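Local coordinates for protein diphosphomevalonate decarboxylase, putative (Trypanosoma brucei, PDB 2HKE) that probably catalyses the ATP-dependent decarboxylation of (R)-5-diphosphomevalonate to isopentenyl diphosphate, a step of the mevalonate pathway to isoprenoids and sterols, at residues 56-61 with 95-100; 83-88 with 128-133; 6-11 with 368-373; 45-50 with 103-108; 35-40 with 155-160. The protein carries 1 engineered substitution. One frame throughout, in Å; residues are numbered along the deposited sequence.

Contact 1: 56-61 with 95-100; sequences DDIETD and NKKVNI
The loop joining strand 48-55 to strand 62-65 folds back over the start of strand 97-104, and Asp61 makes its polar tie to Val98. OD1 of Asp61 takes the backbone N-H of Val98 at 2.8 Å (N to OD1), a somewhat bent bond of 150° that arrives on the anti side of the carboxylate, a little out of its plane. With CG of Asp61 anti to the carbonyl carbon (chi1 -61°), the carboxylate is brought up to the backbone N of Val98, and OD1 comes within 3.4 Å of CG1 of Val98. The same oxygen forms a salt bridge with Arg86, whose guanidinium also bonds Lys96 O, so OD1 has two donors and would probably stay ionised. Strand 97-104 is here flanked by antiparallel 48-55 and parallel 62-65, so the contact spans the turn by which the chain passes from one neighbour to the other. Lys97 shows how an amphipathic side chain divides its duties. Its CB lies 3.7 Å from CG1 of Ile58, while bends at chi2 and chi4 swing NZ back to the carbonyl of its own segment, 2.7 Å from Asn95 O. Ile58 reaches on with CD1, which rests 3.4 Å from ND2 of Asn99, whose amide is engaged by Thr62 and Arg55. At the exposed end Asp56 and Lys96 form a long salt bridge, OD1 to NZ 3.6 Å, with OD2 of Asp56 against CE of Lys96 at 3.4 Å; the ammonium is held chiefly by Glu92 O.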
# COMPACT_ATOMS: atom_id res chain seq x y z
N ASP A 56 6.36 10.86 31.92
CA ASP A 56 5.71 10.94 33.24
C ASP A 56 5.24 12.36 33.55
O ASP A 56 4.24 12.56 34.25
CB ASP A 56 6.70 10.51 34.33
CG ASP A 56 6.73 9.03 34.50
OD1 ASP A 56 5.68 8.47 34.89
OD2 ASP A 56 7.80 8.42 34.23
N ASP A 57 5.97 13.34 33.03
CA ASP A 57 5.72 14.74 33.33
C ASP A 57 4.34 15.17 32.83
O ASP A 57 3.67 16.00 33.46
CB ASP A 57 6.78 15.66 32.68
CG ASP A 57 8.11 14.95 32.41
OD1 ASP A 57 8.13 13.71 32.22
OD2 ASP A 57 9.15 15.67 32.35
N ILE A 58 3.90 14.60 31.71
CA ILE A 58 2.69 15.06 31.03
C ILE A 58 1.44 14.31 31.48
O ILE A 58 1.50 13.20 32.01
CB ILE A 58 2.84 14.98 29.49
CG1 ILE A 58 2.68 13.54 28.99
CG2 ILE A 58 4.20 15.55 29.07
CD1 ILE A 58 3.06 13.37 27.52
N GLU A 59 0.29 14.94 31.22
CA GLU A 59 -0.99 14.47 31.74
C GLU A 59 -1.88 13.78 30.68
O GLU A 59 -2.82 13.07 31.04
CB GLU A 59 -1.77 15.62 32.39
CG GLU A 59 -0.96 16.60 33.29
CD GLU A 59 -0.25 15.96 34.50
OE1 GLU A 59 -0.83 15.05 35.16
OE2 GLU A 59 0.90 16.40 34.80
N THR A 60 -1.61 13.99 29.40
CA THR A 60 -2.28 13.20 28.37
C THR A 60 -1.29 12.77 27.29
O THR A 60 -0.16 13.24 27.23
CB THR A 60 -3.52 13.94 27.73
OG1 THR A 60 -3.08 15.10 27.00
CG2 THR A 60 -4.52 14.38 28.80
N ASP A 61 -1.72 11.82 26.45
CA ASP A 61 -0.92 11.46 25.29
C ASP A 61 -1.01 12.59 24.28
O ASP A 61 -2.02 13.32 24.26
CB ASP A 61 -1.46 10.19 24.67
CG ASP A 61 -1.40 9.02 25.61
OD1 ASP A 61 -0.36 8.84 26.30
OD2 ASP A 61 -2.41 8.31 25.66
N ASN A 95 0.79 2.91 32.62
CA ASN A 95 0.26 4.21 33.06
C ASN A 95 0.92 5.41 32.40
O ASN A 95 0.37 6.53 32.42
CB ASN A 95 0.34 4.32 34.60
CG ASN A 95 1.78 4.19 35.15
OD1 ASN A 95 2.11 4.80 36.18
ND2 ASN A 95 2.62 3.40 34.48
N LYS A 96 2.08 5.19 31.79
CA LYS A 96 2.85 6.25 31.17
C LYS A 96 2.02 6.80 30.03
O LYS A 96 1.27 6.07 29.39
CB LYS A 96 4.16 5.72 30.60
CG LYS A 96 5.07 5.02 31.59
CD LYS A 96 5.88 6.02 32.38
CE LYS A 96 6.78 5.31 33.41
NZ LYS A 96 5.95 4.85 34.58
N LYS A 97 2.17 8.10 29.79
CA LYS A 97 1.64 8.74 28.60
C LYS A 97 2.76 8.78 27.58
O LYS A 97 3.95 8.61 27.90
CB LYS A 97 1.19 10.18 28.88
CG LYS A 97 0.22 10.33 30.03
CD LYS A 97 -1.11 9.65 29.76
CE LYS A 97 -1.90 9.51 31.04
NZ LYS A 97 -1.12 8.79 32.08
N VAL A 98 2.39 9.04 26.34
CA VAL A 98 3.33 9.02 25.26
C VAL A 98 3.17 10.26 24.39
O VAL A 98 2.05 10.74 24.17
CB VAL A 98 3.15 7.71 24.46
CG1 VAL A 98 1.71 7.59 23.89
CG2 VAL A 98 4.19 7.57 23.39
N ASN A 99 4.29 10.80 23.93
CA ASN A 99 4.31 11.80 22.85
C ASN A 99 4.64 11.07 21.56
O ASN A 99 5.68 10.44 21.48
CB ASN A 99 5.41 12.88 22.98
CG ASN A 99 5.30 13.71 24.24
OD1 ASN A 99 6.29 13.82 24.98
ND2 ASN A 99 4.16 14.35 24.47
N ILE A 100 3.76 11.16 20.58
CA ILE A 100 3.95 10.56 19.26
C ILE A 100 4.09 11.68 18.25
O ILE A 100 3.26 12.60 18.22
CB ILE A 100 2.69 9.76 18.85
CG1 ILE A 100 2.31 8.73 19.91
CG2 ILE A 100 2.88 9.09 17.49
CD1 ILE A 100 0.94 8.16 19.69

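Contact 2: 83-88 with 128-133; sequences LHLRST and RAFKST
Leu85 and Phe130 meet with their side chains crossed at about a right angle. CD2 of Leu85 stands over one face of the Phe130 ring, 3.9 Å from the centroid and 27° off the ring normal, a CH-pi contact displaced toward CD1 of Phe130. With CG of Leu85 opposite its backbone N, chi2 (76°) divides the methyls between two partners: CD2 goes to the ring, and CD1 of the same leucine packs 3.6 Å from CB of Ser132. Arg86 approaches the phenylalanine differently, its guanidinium turned 83° to the ring plane and NH2 lying 4.0 Å from CZ of Phe130. That group is held from its far side by Asp61, in the loop before strand 62-65. Helices 76-86 and 114-130 both finish here, the second in a Schellman motif in which Lys131 takes positive phi, and the polar part of the contact joins the residues just beyond each helix. The carbonyl of Thr88 receives the backbone N-H of Thr133 at 2.8 Å (N to O), the donor standing almost in line with the C=O bond. Beside it the hydroxyls of Thr88 and Ser132 lie 2.7 Å apart, OG1 to OG. OG1 of Thr88 is also 2.9 Å from His84 O in its own helix, and OG of Ser132 bonds the backbone N of Thr134.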
# COMPACT_ATOMS: atom_id res chain seq x y z
N LEU A 83 -5.27 1.89 23.40
CA LEU A 83 -5.97 1.00 24.35
C LEU A 83 -5.45 -0.42 24.30
O LEU A 83 -5.22 -1.05 25.37
CB LEU A 83 -7.48 0.98 24.06
CG LEU A 83 -8.29 2.22 24.36
CD1 LEU A 83 -9.70 2.02 23.80
CD2 LEU A 83 -8.33 2.52 25.87
N HIS A 84 -5.31 -0.96 23.09
CA HIS A 84 -4.83 -2.32 22.93
C HIS A 84 -3.37 -2.41 23.42
O HIS A 84 -2.98 -3.39 24.06
CB HIS A 84 -4.94 -2.78 21.50
CG HIS A 84 -4.62 -4.23 21.34
ND1 HIS A 84 -5.34 -5.20 22.01
CD2 HIS A 84 -3.65 -4.87 20.67
CE1 HIS A 84 -4.82 -6.38 21.74
NE2 HIS A 84 -3.80 -6.21 20.92
N LEU A 85 -2.61 -1.38 23.15
CA LEU A 85 -1.20 -1.36 23.47
C LEU A 85 -1.05 -1.45 24.99
O LEU A 85 -0.29 -2.25 25.51
CB LEU A 85 -0.58 -0.10 22.92
CG LEU A 85 0.87 0.20 23.22
CD1 LEU A 85 1.82 -0.69 22.33
CD2 LEU A 85 1.11 1.71 23.04
N ARG A 86 -1.80 -0.63 25.70
CA ARG A 86 -1.72 -0.56 27.14
C ARG A 86 -2.33 -1.72 27.89
O ARG A 86 -2.11 -1.85 29.08
CB ARG A 86 -2.33 0.74 27.64
CG ARG A 86 -1.51 1.92 27.32
CD ARG A 86 -2.06 3.11 28.05
NE ARG A 86 -1.16 4.23 27.86
CZ ARG A 86 -1.43 5.32 27.15
NH1 ARG A 86 -2.60 5.49 26.55
NH2 ARG A 86 -0.51 6.23 27.07
N SER A 87 -3.13 -2.54 27.23
CA SER A 87 -3.62 -3.77 27.82
C SER A 87 -2.71 -4.95 27.58
O SER A 87 -3.05 -6.07 27.99
CB SER A 87 -5.02 -4.11 27.30
OG SER A 87 -5.02 -4.53 25.96
N THR A 88 -1.61 -4.73 26.86
CA THR A 88 -0.69 -5.80 26.52
C THR A 88 0.73 -5.38 26.81
O THR A 88 1.65 -5.75 26.12
CB THR A 88 -0.89 -6.20 25.04
OG1 THR A 88 -0.62 -5.08 24.18
CG2 THR A 88 -2.32 -6.74 24.81
N ARG A 128 7.63 -1.09 20.65
CA ARG A 128 8.99 -1.11 21.20
C ARG A 128 9.05 -0.29 22.48
O ARG A 128 9.50 -0.79 23.52
CB ARG A 128 10.03 -0.65 20.21
CG ARG A 128 11.44 -0.86 20.77
CD ARG A 128 12.50 -0.78 19.79
NE ARG A 128 12.65 -2.02 19.06
CZ ARG A 128 13.64 -2.24 18.22
NH1 ARG A 128 14.57 -1.31 17.99
NH2 ARG A 128 13.68 -3.38 17.58
N ALA A 129 8.52 0.92 22.43
CA ALA A 129 8.57 1.84 23.58
C ALA A 129 7.88 1.31 24.81
O ALA A 129 8.39 1.48 25.93
CB ALA A 129 7.94 3.21 23.20
N PHE A 130 6.74 0.67 24.64
CA PHE A 130 5.94 0.19 25.75
C PHE A 130 6.25 -1.25 26.14
O PHE A 130 5.62 -1.80 27.06
CB PHE A 130 4.45 0.32 25.40
CG PHE A 130 3.89 1.68 25.67
CD1 PHE A 130 4.00 2.70 24.73
CD2 PHE A 130 3.27 1.96 26.87
CE1 PHE A 130 3.45 3.97 24.99
CE2 PHE A 130 2.74 3.24 27.15
CZ PHE A 130 2.85 4.24 26.20
N LYS A 131 7.15 -1.89 25.39
CA LYS A 131 7.41 -3.31 25.52
C LYS A 131 6.15 -4.15 25.56
O LYS A 131 5.95 -5.03 26.43
CB LYS A 131 8.28 -3.54 26.75
CG LYS A 131 9.46 -2.61 26.79
CD LYS A 131 10.35 -2.89 27.94
CE LYS A 131 11.74 -2.31 27.70
NZ LYS A 131 12.41 -3.06 26.58
N SER A 132 5.27 -3.90 24.58
CA SER A 132 4.02 -4.60 24.48
C SER A 132 4.25 -5.95 23.86
O SER A 132 5.09 -6.09 22.98
CB SER A 132 2.99 -3.79 23.63
OG SER A 132 1.85 -4.53 23.21
N THR A 133 3.45 -6.92 24.28
CA THR A 133 3.51 -8.23 23.68
C THR A 133 2.75 -8.38 22.36
O THR A 133 2.78 -9.44 21.70
CB THR A 133 2.94 -9.26 24.67
OG1 THR A 133 1.61 -8.87 25.06
CG2 THR A 133 3.86 -9.33 25.89

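Contact 3: 6-11 with 368-373; sequences VTVEAP and VKYLGP
Strands 6-10 and 369-371 run antiparallel, so that a strand from the C-terminal part of the chain is added to the sheet of the N-terminal half, and three backbone hydrogen bonds make the ladder. Glu9 and Lys369 form a hydrogen-bonded pair, Glu9 N to Lys369 O at 2.9 Å and Lys369 N to Glu9 O at 3.0 Å, each donor in the carbonyl plane of its acceptor. Leu371 N gives a nearly straight bond (177°) to Thr7 O at 2.8 Å. Beyond it a water accepts from Thr7 N and donates to Leu371 O. The apolar contacts fall on both faces. On one, Val8 and Tyr370, a non-hydrogen-bonded pair, lie side by side pointing the same way, CG2 of Val8 3.6 Å from CD2 of Tyr370. Helix 114-130 covers this face, and its Arg128 makes a cation-pi contact with the tyrosine ring. On the other face Leu371 crosses Glu9 at about a right angle, its CD2 a close 3.3 Å from CG and 3.5 Å from CD of Glu9. Glu9 has CG anti to the carbonyl carbon (chi1 -76°) and runs extended from there, OE2 going on to a salt bridge with Arg47. The leucine methyl thus covers both stem and carboxylate carbon of the glutamate while Arg47 meets its charge, a pairing that this apolar neighbour may modestly strengthen.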
# COMPACT_ATOMS: atom_id res chain seq x y z
N VAL A 6 11.76 5.98 20.70
CA VAL A 6 11.91 5.02 19.62
C VAL A 6 11.49 5.66 18.31
O VAL A 6 10.48 6.36 18.27
CB VAL A 6 11.04 3.76 19.88
CG1 VAL A 6 11.08 2.81 18.69
CG2 VAL A 6 11.48 3.06 21.18
N THR A 7 12.25 5.40 17.26
CA THR A 7 11.99 5.94 15.92
C THR A 7 12.00 4.81 14.90
O THR A 7 12.90 3.96 14.89
CB THR A 7 13.04 7.03 15.50
OG1 THR A 7 13.01 8.08 16.46
CG2 THR A 7 12.68 7.62 14.12
N VAL A 8 10.99 4.81 14.05
CA VAL A 8 10.78 3.74 13.06
C VAL A 8 10.42 4.39 11.75
O VAL A 8 9.71 5.40 11.73
CB VAL A 8 9.56 2.85 13.47
CG1 VAL A 8 9.19 1.88 12.36
CG2 VAL A 8 9.87 2.11 14.76
N GLU A 9 10.88 3.79 10.66
CA GLU A 9 10.40 4.12 9.34
C GLU A 9 9.67 2.89 8.79
O GLU A 9 10.11 1.76 8.96
CB GLU A 9 11.55 4.51 8.44
CG GLU A 9 12.07 5.96 8.74
CD GLU A 9 13.16 6.43 7.78
OE1 GLU A 9 13.79 5.55 7.13
OE2 GLU A 9 13.36 7.68 7.68
N ALA A 10 8.53 3.14 8.15
CA ALA A 10 7.81 2.08 7.47
C ALA A 10 7.50 2.44 6.02
O ALA A 10 7.18 3.60 5.70
CB ALA A 10 6.53 1.73 8.22
N PRO A 11 7.48 1.44 5.13
CA PRO A 11 7.16 1.64 3.71
C PRO A 11 5.67 1.49 3.42
O PRO A 11 4.94 0.88 4.21
CB PRO A 11 7.87 0.47 3.08
CG PRO A 11 7.61 -0.65 4.04
CD PRO A 11 7.74 0.02 5.42
N VAL A 368 9.87 -2.79 7.91
CA VAL A 368 10.12 -1.67 8.85
C VAL A 368 11.57 -1.62 9.33
O VAL A 368 12.25 -2.64 9.42
CB VAL A 368 9.20 -1.68 10.07
CG1 VAL A 368 7.75 -1.89 9.62
CG2 VAL A 368 9.66 -2.74 11.06
N LYS A 369 12.03 -0.42 9.65
CA LYS A 369 13.41 -0.19 10.09
C LYS A 369 13.33 0.61 11.38
O LYS A 369 12.55 1.53 11.47
CB LYS A 369 14.19 0.59 9.03
CG LYS A 369 15.73 0.58 9.20
CD LYS A 369 16.53 1.01 7.92
CE LYS A 369 17.95 1.59 8.29
NZ LYS A 369 18.63 2.46 7.21
N TYR A 370 14.14 0.24 12.38
CA TYR A 370 14.23 0.97 13.65
C TYR A 370 15.46 1.84 13.50
O TYR A 370 16.51 1.37 13.09
CB TYR A 370 14.35 -0.01 14.85
CG TYR A 370 13.14 -0.87 14.99
CD1 TYR A 370 12.98 -1.97 14.18
CD2 TYR A 370 12.10 -0.50 15.81
CE1 TYR A 370 11.86 -2.74 14.24
CE2 TYR A 370 10.94 -1.28 15.90
CZ TYR A 370 10.83 -2.38 15.09
OH TYR A 370 9.71 -3.16 15.11
N LEU A 371 15.33 3.10 13.84
CA LEU A 371 16.39 4.08 13.64
C LEU A 371 17.01 4.54 14.95
O LEU A 371 16.49 4.28 16.04
CB LEU A 371 15.82 5.28 12.89
CG LEU A 371 15.67 5.16 11.36
CD1 LEU A 371 15.40 3.76 10.85
CD2 LEU A 371 14.61 6.17 10.90
N GLY A 372 18.11 5.26 14.84
CA GLY A 372 18.83 5.65 16.02
C GLY A 372 18.38 6.98 16.52
O GLY A 372 17.78 7.77 15.78
N PRO A 373 18.71 7.27 17.80
CA PRO A 373 18.38 8.51 18.47
C PRO A 373 18.69 9.77 17.66
O PRO A 373 18.05 10.80 17.88
CB PRO A 373 19.21 8.45 19.76
CG PRO A 373 20.13 7.27 19.60
CD PRO A 373 19.43 6.35 18.70
O HOH W 1 14.72 3.85 17.71

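Contact 4: 45-50 with 103-108; sequences PFRSKT and ENNFPT
Asn105 uses both ends of its side-chain amide on the backbone either side of Phe46, in the manner of a peptide group. ND2 of Asn105 donates to Pro45 O at 3.0 Å, and OD1 of Asn105 accepts from Arg47 N at 2.9 Å, the donor lying in the carbonyl plane. The Phe46 ring itself lies between two prolines, with Asn105 CG at its edge: CG of Pro45, which follows a cis peptide bond, is over one face, and CD of Pro107 over the other, 3.6 Å from the centroid. CB of Phe46 in turn sits over the Phe106 ring, 3.5 Å from its centroid. Farther on the contact becomes regular antiparallel sheet, with Lys49 and Glu103 a hydrogen-bonded pair. Asn104 closes an Asx turn as the strand ends, OD1 to Phe106 N 2.8 Å. Arg47 is bent at chi2 (-65°), and the Asn105 amide lies over one face of its guanidinium, toward the rim, the planes 35° apart. With NE taken by Glu9, a water bridges NH1 to OE2 of Glu103. Bonded at both ends, the Asn105 amide is fixed in its rotation and holds the backbone on each side of Phe46, while OD1 also leans toward the guanidinium, NH1 of Arg47 being 3.5 Å away.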
# COMPACT_ATOMS: atom_id res chain seq x y z
N PRO A 45 12.78 6.19 -2.11
CA PRO A 45 13.03 7.43 -1.37
C PRO A 45 11.97 7.85 -0.38
O PRO A 45 12.29 8.62 0.52
CB PRO A 45 13.16 8.48 -2.49
CG PRO A 45 12.25 7.92 -3.60
CD PRO A 45 12.28 6.44 -3.48
N PHE A 46 10.73 7.34 -0.51
CA PHE A 46 9.60 7.80 0.29
C PHE A 46 9.17 6.78 1.36
O PHE A 46 9.08 5.58 1.08
CB PHE A 46 8.40 8.13 -0.59
CG PHE A 46 8.72 9.08 -1.72
CD1 PHE A 46 9.39 10.26 -1.47
CD2 PHE A 46 8.40 8.76 -3.02
CE1 PHE A 46 9.72 11.12 -2.52
CE2 PHE A 46 8.71 9.60 -4.06
CZ PHE A 46 9.34 10.78 -3.81
N ARG A 47 8.85 7.30 2.54
CA ARG A 47 8.49 6.48 3.69
C ARG A 47 7.76 7.33 4.73
O ARG A 47 7.78 8.58 4.66
CB ARG A 47 9.73 5.82 4.29
CG ARG A 47 10.64 6.73 5.12
CD ARG A 47 11.30 7.85 4.33
NE ARG A 47 11.99 8.84 5.18
CZ ARG A 47 11.43 9.86 5.85
NH1 ARG A 47 10.12 10.08 5.84
NH2 ARG A 47 12.19 10.67 6.57
N SER A 48 7.13 6.67 5.71
CA SER A 48 6.66 7.36 6.90
C SER A 48 7.63 7.10 8.03
O SER A 48 8.28 6.06 8.09
CB SER A 48 5.26 6.96 7.36
OG SER A 48 4.36 7.07 6.30
N LYS A 49 7.69 8.06 8.93
CA LYS A 49 8.58 8.00 10.06
C LYS A 49 7.79 8.44 11.28
O LYS A 49 7.05 9.43 11.21
CB LYS A 49 9.74 8.93 9.79
CG LYS A 49 10.73 9.07 10.94
CD LYS A 49 12.04 9.65 10.34
CE LYS A 49 12.96 10.18 11.33
NZ LYS A 49 14.07 10.93 10.62
N THR A 50 7.92 7.67 12.37
CA THR A 50 7.35 8.01 13.68
C THR A 50 8.39 7.88 14.78
O THR A 50 9.14 6.92 14.82
CB THR A 50 6.16 7.10 14.08
OG1 THR A 50 5.09 7.28 13.16
CG2 THR A 50 5.65 7.35 15.50
N GLU A 103 5.64 11.80 10.69
CA GLU A 103 5.63 12.50 9.41
C GLU A 103 5.85 11.55 8.24
O GLU A 103 6.14 10.36 8.43
CB GLU A 103 6.72 13.57 9.40
CG GLU A 103 8.08 12.98 9.25
CD GLU A 103 9.21 13.98 9.43
OE1 GLU A 103 9.02 15.02 10.14
OE2 GLU A 103 10.30 13.70 8.90
N ASN A 104 5.79 12.08 7.02
CA ASN A 104 6.22 11.33 5.85
C ASN A 104 6.73 12.30 4.81
O ASN A 104 6.47 13.48 4.92
CB ASN A 104 5.07 10.45 5.30
CG ASN A 104 4.07 11.25 4.48
OD1 ASN A 104 4.38 11.67 3.39
ND2 ASN A 104 2.87 11.43 5.02
N ASN A 105 7.47 11.79 3.84
CA ASN A 105 8.05 12.63 2.78
C ASN A 105 7.48 12.31 1.40
O ASN A 105 8.12 12.57 0.39
CB ASN A 105 9.57 12.50 2.78
CG ASN A 105 10.04 11.11 2.38
OD1 ASN A 105 9.28 10.12 2.42
ND2 ASN A 105 11.30 11.03 1.95
N PHE A 106 6.28 11.76 1.34
CA PHE A 106 5.67 11.49 0.05
C PHE A 106 5.30 12.83 -0.53
O PHE A 106 4.79 13.71 0.19
CB PHE A 106 4.43 10.61 0.17
CG PHE A 106 4.76 9.16 0.40
CD1 PHE A 106 4.84 8.65 1.67
CD2 PHE A 106 5.00 8.32 -0.68
CE1 PHE A 106 5.17 7.30 1.89
CE2 PHE A 106 5.31 6.97 -0.48
CZ PHE A 106 5.41 6.47 0.81
N PRO A 107 5.52 13.00 -1.84
CA PRO A 107 5.10 14.24 -2.48
C PRO A 107 3.65 14.55 -2.17
O PRO A 107 2.79 13.66 -2.22
CB PRO A 107 5.27 13.95 -3.97
CG PRO A 107 6.34 12.97 -4.00
CD PRO A 107 6.15 12.08 -2.80
N THR A 108 3.37 15.80 -1.82
CA THR A 108 2.02 16.19 -1.46
C THR A 108 1.16 16.14 -2.74
O THR A 108 1.65 16.40 -3.88
CB THR A 108 2.03 17.60 -0.81
OG1 THR A 108 0.77 17.85 -0.16
CG2 THR A 108 2.30 18.64 -1.85
O HOH W 2 9.87 12.61 6.55
O HOH W 3 2.38 8.81 7.13

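Contact 5: 35-40 with 155-160; sequences DSFSIT and FVIWNK
Asp35 lies just before strand 36-40, beside the last residues of 155-159, and its side chain can be traced against Trp158 and Lys160. CB of Asp35 passes 3.4 Å from Trp158 O, and its CG stays near the same carbonyl at 3.7 Å. OD1 of Asp35 then accepts the backbone N-H of Lys160 at 2.8 Å (N to OD1), met on the anti side and 31° out of the carboxylate plane; a water donates to this oxygen and accepts weakly from Lys160 NZ. OD2 takes a second water, shared with OD1 of Asn159. Inward from this aspartate the antiparallel ladder is regular, with Ser36 opposite Trp158 and Ser38 opposite Val156 as hydrogen-bonded pairs. The non-hydrogen-bonded pairs carry the aromatic packing. CG1 of Ile157 stands over the centre of the Phe37 ring, 3.5 Å from the centroid, and the ring, turned by a chi1 of -151°, also brings CE1 to 4.0 Å from CB of Phe155. Next along, CG1 of Ile39 lies over the Phe155 ring, 4.0 Å from its centroid, the two side chains pointing the same way. On the opposite face OG of Ser36 comes 3.4 Å from CE3 of Trp158, the Ser36 hydroxyl being bonded by Arg149. Helix 213-234 packs on the face of Phe37 and Phe155, while strand 5-15 adjoins 36-40 and strand 170-175 adjoins 155-159, setting this pair inside the sheet.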
# COMPACT_ATOMS: atom_id res chain seq x y z
N ASP A 35 -9.22 -12.30 2.58
CA ASP A 35 -7.79 -12.10 2.65
C ASP A 35 -7.36 -11.07 1.61
O ASP A 35 -8.02 -10.86 0.59
CB ASP A 35 -7.05 -13.37 2.31
CG ASP A 35 -7.16 -14.47 3.36
OD1 ASP A 35 -7.70 -14.33 4.49
OD2 ASP A 35 -6.66 -15.57 2.99
N SER A 36 -6.19 -10.48 1.84
CA SER A 36 -5.58 -9.65 0.82
C SER A 36 -4.10 -10.00 0.72
O SER A 36 -3.59 -10.71 1.58
CB SER A 36 -5.81 -8.17 1.09
OG SER A 36 -5.52 -7.79 2.41
N PHE A 37 -3.43 -9.51 -0.31
CA PHE A 37 -2.10 -10.00 -0.58
C PHE A 37 -1.40 -8.82 -1.24
O PHE A 37 -1.93 -8.26 -2.21
CB PHE A 37 -2.23 -11.18 -1.57
CG PHE A 37 -1.12 -12.24 -1.48
CD1 PHE A 37 0.14 -11.99 -0.96
CD2 PHE A 37 -1.37 -13.47 -2.06
CE1 PHE A 37 1.11 -13.01 -0.94
CE2 PHE A 37 -0.43 -14.50 -2.05
CZ PHE A 37 0.83 -14.25 -1.50
N SER A 38 -0.21 -8.44 -0.72
CA SER A 38 0.44 -7.23 -1.20
C SER A 38 1.93 -7.44 -1.34
O SER A 38 2.50 -8.43 -0.82
CB SER A 38 0.20 -6.07 -0.24
OG SER A 38 0.64 -6.43 1.07
N ILE A 39 2.53 -6.54 -2.09
CA ILE A 39 3.98 -6.42 -2.16
C ILE A 39 4.38 -5.21 -1.35
O ILE A 39 3.88 -4.09 -1.54
CB ILE A 39 4.46 -6.24 -3.62
CG1 ILE A 39 4.12 -7.45 -4.47
CG2 ILE A 39 6.01 -5.98 -3.71
CD1 ILE A 39 4.59 -7.34 -5.88
N THR A 40 5.35 -5.40 -0.47
CA THR A 40 5.89 -4.31 0.27
C THR A 40 6.92 -3.54 -0.59
O THR A 40 7.75 -4.15 -1.21
CB THR A 40 6.59 -4.88 1.51
OG1 THR A 40 5.65 -5.68 2.23
CG2 THR A 40 7.13 -3.74 2.36
N PHE A 155 6.37 -10.41 -0.01
CA PHE A 155 4.97 -10.64 -0.40
C PHE A 155 4.24 -11.04 0.88
O PHE A 155 4.64 -11.97 1.58
CB PHE A 155 4.85 -11.72 -1.42
CG PHE A 155 5.38 -11.37 -2.78
CD1 PHE A 155 6.72 -11.26 -3.01
CD2 PHE A 155 4.51 -11.19 -3.84
CE1 PHE A 155 7.20 -10.98 -4.30
CE2 PHE A 155 4.99 -10.89 -5.12
CZ PHE A 155 6.33 -10.81 -5.33
N VAL A 156 3.17 -10.33 1.20
CA VAL A 156 2.54 -10.42 2.51
C VAL A 156 1.05 -10.69 2.35
O VAL A 156 0.38 -9.98 1.58
CB VAL A 156 2.77 -9.09 3.29
CG1 VAL A 156 2.10 -9.09 4.65
CG2 VAL A 156 4.30 -8.83 3.40
N ILE A 157 0.57 -11.69 3.07
CA ILE A 157 -0.86 -11.99 3.16
C ILE A 157 -1.47 -11.42 4.43
O ILE A 157 -1.00 -11.66 5.52
CB ILE A 157 -1.08 -13.49 3.16
CG1 ILE A 157 -0.63 -14.10 1.83
CG2 ILE A 157 -2.58 -13.82 3.41
CD1 ILE A 157 -0.52 -15.67 1.89
N TRP A 158 -2.58 -10.69 4.30
CA TRP A 158 -3.38 -10.37 5.45
C TRP A 158 -4.41 -11.49 5.55
O TRP A 158 -5.30 -11.60 4.67
CB TRP A 158 -4.09 -9.00 5.24
CG TRP A 158 -4.94 -8.56 6.36
CD1 TRP A 158 -5.10 -9.19 7.57
CD2 TRP A 158 -5.80 -7.42 6.39
NE1 TRP A 158 -6.00 -8.49 8.35
CE2 TRP A 158 -6.44 -7.40 7.66
CE3 TRP A 158 -6.07 -6.39 5.49
CZ2 TRP A 158 -7.35 -6.42 8.03
CZ3 TRP A 158 -7.02 -5.40 5.87
CH2 TRP A 158 -7.61 -5.44 7.14
N ASN A 159 -4.23 -12.35 6.54
CA ASN A 159 -5.14 -13.42 6.85
C ASN A 159 -6.39 -12.86 7.54
O ASN A 159 -6.29 -12.22 8.57
CB ASN A 159 -4.45 -14.48 7.73
CG ASN A 159 -3.20 -14.98 7.13
OD1 ASN A 159 -3.23 -15.80 6.20
ND2 ASN A 159 -2.08 -14.40 7.53
N LYS A 160 -7.57 -13.10 6.98
CA LYS A 160 -8.81 -12.54 7.54
C LYS A 160 -9.16 -13.03 8.92
O LYS A 160 -9.74 -12.29 9.71
CB LYS A 160 -10.01 -12.73 6.60
CG LYS A 160 -10.42 -14.11 6.35
CD LYS A 160 -11.70 -14.05 5.48
CE LYS A 160 -11.88 -15.36 4.81
NZ LYS A 160 -12.02 -16.43 5.81
O HOH W 4 -5.70 -16.70 5.61
O HOH W 5 -9.18 -16.93 4.63

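In the fold
Four of the five contacts reach one sheet, and contact 2 packs helices against it. Contacts 3 and 4 share the tightest relation, centres about 12 Å apart, since strands 5-15 and 48-55 are neighbours: Val8 N to Thr50 O and Ala10 N to Ser48 O, both 2.9 Å, probably join them. Contacts 1 and 2 share Arg86 and also pack directly, CB of Val98 lying 3.8 Å from CE1 of Phe130. Contacts 2 and 3 touch where Arg128 meets Tyr370. Contact 5 lies farthest from contact 1, about 34 Å between centres, and touches contact 3 through Pro11 and Thr40. Bound sulfates, perhaps marking pockets, lie about 5 Å from the side chains of Pro11 and Trp158.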